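Local coordinates for protein endo-arabinase (Bacteroides thetaiotaomicron, PDB 5C0P) that probably hydrolyses O-glycosidic bonds in arabinan as a family 43 glycoside hydrolase that binds magnesium ions, at residues L156-I159 with D160-Y164. Sequence-based numbering, arbitrary orientation.
Sequences LETI and DGEIY. With MG (magnesium ion), chain B.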
ATOM      1  N   LEU A 156     -10.757  10.765   9.276  1.00 13.87           N
ATOM      2  CA  LEU A 156     -11.612  10.895  10.447  1.00 17.32           C
ATOM      3  C   LEU A 156     -11.026  11.905  11.434  1.00 19.99           C
ATOM      4  O   LEU A 156     -11.752  12.501  12.229  1.00 24.79           O
ATOM      5  CB  LEU A 156     -11.795   9.540  11.129  1.00 25.48           C
ATOM      6  CG  LEU A 156     -12.741   8.612  10.366  1.00 27.89           C
ATOM      7  CD1 LEU A 156     -12.933   7.304  11.111  1.00 29.32           C
ATOM      8  CD2 LEU A 156     -14.071   9.302  10.141  1.00 26.00           C
ATOM      9  N   GLU A 157      -9.709  12.082  11.358  1.00 17.48           N
ATOM     10  CA  GLU A 157      -8.979  13.035  12.188  1.00 21.69           C
ATOM     11  C   GLU A 157      -8.780  14.371  11.456  1.00 22.12           C
ATOM     12  O   GLU A 157      -8.931  15.447  12.044  1.00 24.72           O
ATOM     13  CB  GLU A 157      -7.623  12.419  12.554  1.00 26.02           C
ATOM     14  CG  GLU A 157      -6.683  13.307  13.353  1.00 32.15           C
ATOM     15  CD  GLU A 157      -5.598  12.504  14.065  1.00 30.74           C
ATOM     16  OE1 GLU A 157      -4.468  12.439  13.552  1.00 25.57           O
ATOM     17  OE2 GLU A 157      -5.876  11.945  15.141  1.00 33.76           O
ATOM     18  N   THR A 158      -8.464  14.295  10.166  1.00 15.65           N
ATOM     19  CA  THR A 158      -8.049  15.478   9.404  1.00 13.29           C
ATOM     20  C   THR A 158      -9.143  16.121   8.557  1.00 18.19           C
ATOM     21  O   THR A 158      -8.948  17.225   8.039  1.00 14.37           O
ATOM     22  CB  THR A 158      -6.867  15.151   8.470  1.00 12.41           C
ATOM     23  OG1 THR A 158      -7.260  14.140   7.532  1.00 14.11           O
ATOM     24  CG2 THR A 158      -5.694  14.651   9.278  1.00 14.92           C
ATOM     25  N   ILE A 159     -10.275  15.427   8.422  1.00 14.28           N
ATOM     26  CA  ILE A 159     -11.399  15.827   7.561  1.00 12.34           C
ATOM     27  C   ILE A 159     -11.071  15.703   6.074  1.00 14.33           C
ATOM     28  O   ILE A 159     -11.616  14.838   5.385  1.00 14.92           O
ATOM     29  CB  ILE A 159     -11.973  17.226   7.899  1.00 13.20           C
ATOM     30  CG1 ILE A 159     -12.133  17.393   9.410  1.00 16.32           C
ATOM     31  CG2 ILE A 159     -13.306  17.422   7.199  1.00 16.26           C
ATOM     32  CD1 ILE A 159     -12.996  16.324  10.064  1.00 15.81           C
ATOM     33  N   ASP A 160     -10.194  16.573   5.581  1.00 13.37           N
ATOM     34  CA  ASP A 160      -9.602  16.416   4.260  1.00 13.83           C
ATOM     35  C   ASP A 160      -8.401  15.489   4.466  1.00 12.62           C
ATOM     36  O   ASP A 160      -7.399  15.890   5.067  1.00 13.30           O
ATOM     37  CB  ASP A 160      -9.153  17.782   3.718  1.00 13.29           C
ATOM     38  CG  ASP A 160      -9.179  17.858   2.199  1.00 14.38           C
ATOM     39  OD1 ASP A 160      -9.442  16.825   1.542  1.00 14.37           O
ATOM     40  OD2 ASP A 160      -8.932  18.968   1.661  1.00 16.06           O
ATOM     41  N   GLY A 161      -8.526  14.242   4.011  1.00 11.82           N
ATOM     42  CA  GLY A 161      -7.496  13.234   4.208  1.00 11.09           C
ATOM     43  C   GLY A 161      -6.170  13.722   3.665  1.00 11.88           C
ATOM     44  O   GLY A 161      -6.145  14.474   2.691  1.00 11.31           O
ATOM     45  N   GLU A 162      -5.078  13.302   4.300  1.00 10.98           N
ATOM     46  CA  GLU A 162      -3.753  13.803   3.970  1.00  9.78           C
ATOM     47  C   GLU A 162      -2.812  12.661   3.597  1.00 10.79           C
ATOM     48  O   GLU A 162      -2.927  11.557   4.116  1.00 11.11           O
ATOM     49  CB  GLU A 162      -3.191  14.574   5.166  1.00  9.37           C
ATOM     50  CG  GLU A 162      -3.983  15.860   5.479  1.00  9.62           C
ATOM     51  CD  GLU A 162      -3.582  16.540   6.780  1.00 15.25           C
ATOM     52  OE1 GLU A 162      -2.716  16.014   7.516  1.00 15.06           O
ATOM     53  OE2 GLU A 162      -4.149  17.622   7.071  1.00 17.66           O
ATOM     54  N   ILE A 163      -1.882  12.937   2.691  1.00  8.33           N
ATOM     55  CA  ILE A 163      -0.820  11.993   2.367  1.00  8.66           C
ATOM     56  C   ILE A 163       0.533  12.665   2.617  1.00 11.14           C
ATOM     57  O   ILE A 163       0.743  13.825   2.230  1.00 11.28           O
ATOM     58  CB  ILE A 163      -0.942  11.479   0.911  1.00  9.61           C
ATOM     59  CG1 ILE A 163      -2.129  10.521   0.823  1.00 12.19           C
ATOM     60  CG2 ILE A 163       0.341  10.775   0.473  1.00 12.38           C
ATOM     61  CD1 ILE A 163      -2.458  10.028  -0.583  1.00 10.15           C
ATOM     62  N   TYR A 164       1.424  11.931   3.292  1.00  8.94           N
ATOM     63  CA  TYR A 164       2.743  12.432   3.709  1.00 10.31           C
ATOM     64  C   TYR A 164       3.879  11.597   3.149  1.00 10.43           C
ATOM     65  O   TYR A 164       3.709  10.405   2.905  1.00  9.57           O
ATOM     66  CB  TYR A 164       2.890  12.407   5.232  1.00 10.83           C
ATOM     67  CG  TYR A 164       2.079  13.459   5.928  1.00 10.16           C
ATOM     68  CD1 TYR A 164       0.745  13.242   6.228  1.00 11.00           C
ATOM     69  CD2 TYR A 164       2.651  14.672   6.295  1.00  9.27           C
ATOM     70  CE1 TYR A 164      -0.007  14.220   6.851  1.00 11.38           C
ATOM     71  CE2 TYR A 164       1.904  15.658   6.916  1.00 10.01           C
ATOM     72  CZ  TYR A 164       0.578  15.420   7.200  1.00 13.38           C
ATOM     73  OH  TYR A 164      -0.169  16.398   7.826  1.00 15.43           O
TER
HETATM   74 MG    MG B 401      -7.813  19.025   7.920  1.00 14.78          MG
HETATM   75  O   HOH W   1      -6.612  18.152   6.402  1.00 14.80           O
HETATM   76  O   HOH W   2      -9.092  19.724   6.450  1.00 15.12           O
HETATM   77  O   HOH W   3      -6.392  18.442   9.345  1.00 20.44           O
HETATM   78  O   HOH W   4      -9.089  19.720   9.440  1.00 17.74           O
HETATM   79  O   HOH W   5      -6.754  20.782   7.778  1.00 16.54           O
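T158 ends the short helix 155-158 and I159, with positive phi, centres a classic gamma turn, in which D160 N makes the weak, bent hydrogen bond to T158 O (2.8 Å, 124°) that such a turn gives. The turn lies in the connection between strands 147-153 and 162-168, antiparallel neighbours in one sheet, consistent with a blade of the five-bladed beta-propeller of family 43. T158 O also binds a magnesium ion at 2.1 Å, and five waters complete six-fold coordination; this is a different site from the magnesium at D84 and H261. Threonine suits the place because its hydroxyl can satisfy E154 O while its methyl packs on E162. OG1 sits between its own N and carbonyl carbon (chi1 61°), leaving T158 CG2 to lie against the carboxylate, 3.7 Å from E162 OE1. G161, with no side chain, lets its CA pack against T158 OG1 at 3.5 Å. The side chain of E162, extended beyond CG, carries its carboxylate back beside T158, and its two oxygens divide the work. E162 OE2 accepts a hydrogen bond from water 1 (2.6 Å) and a longer one from water 3 (3.3 Å), both magnesium ligands. E162 OE1 accepts a hydrogen bond from Y164 OH (2.6 Å), which comes from above the carboxylate plane. A glutamine in place of E162 would probably weaken the hold on the hydrated ion, since the negative charge facing its waters would be lost. Water 1 also donates to D160 O, linking both segments through the metal shell. The D160 carboxylate turns instead to S186 and N202. Magnesium thus has one inner-sphere backbone carbonyl and five waters, and a second-shell carboxylate, reached through waters 1 and 3 and steadied by the Y164 hydroxyl, probably balances part of its charge.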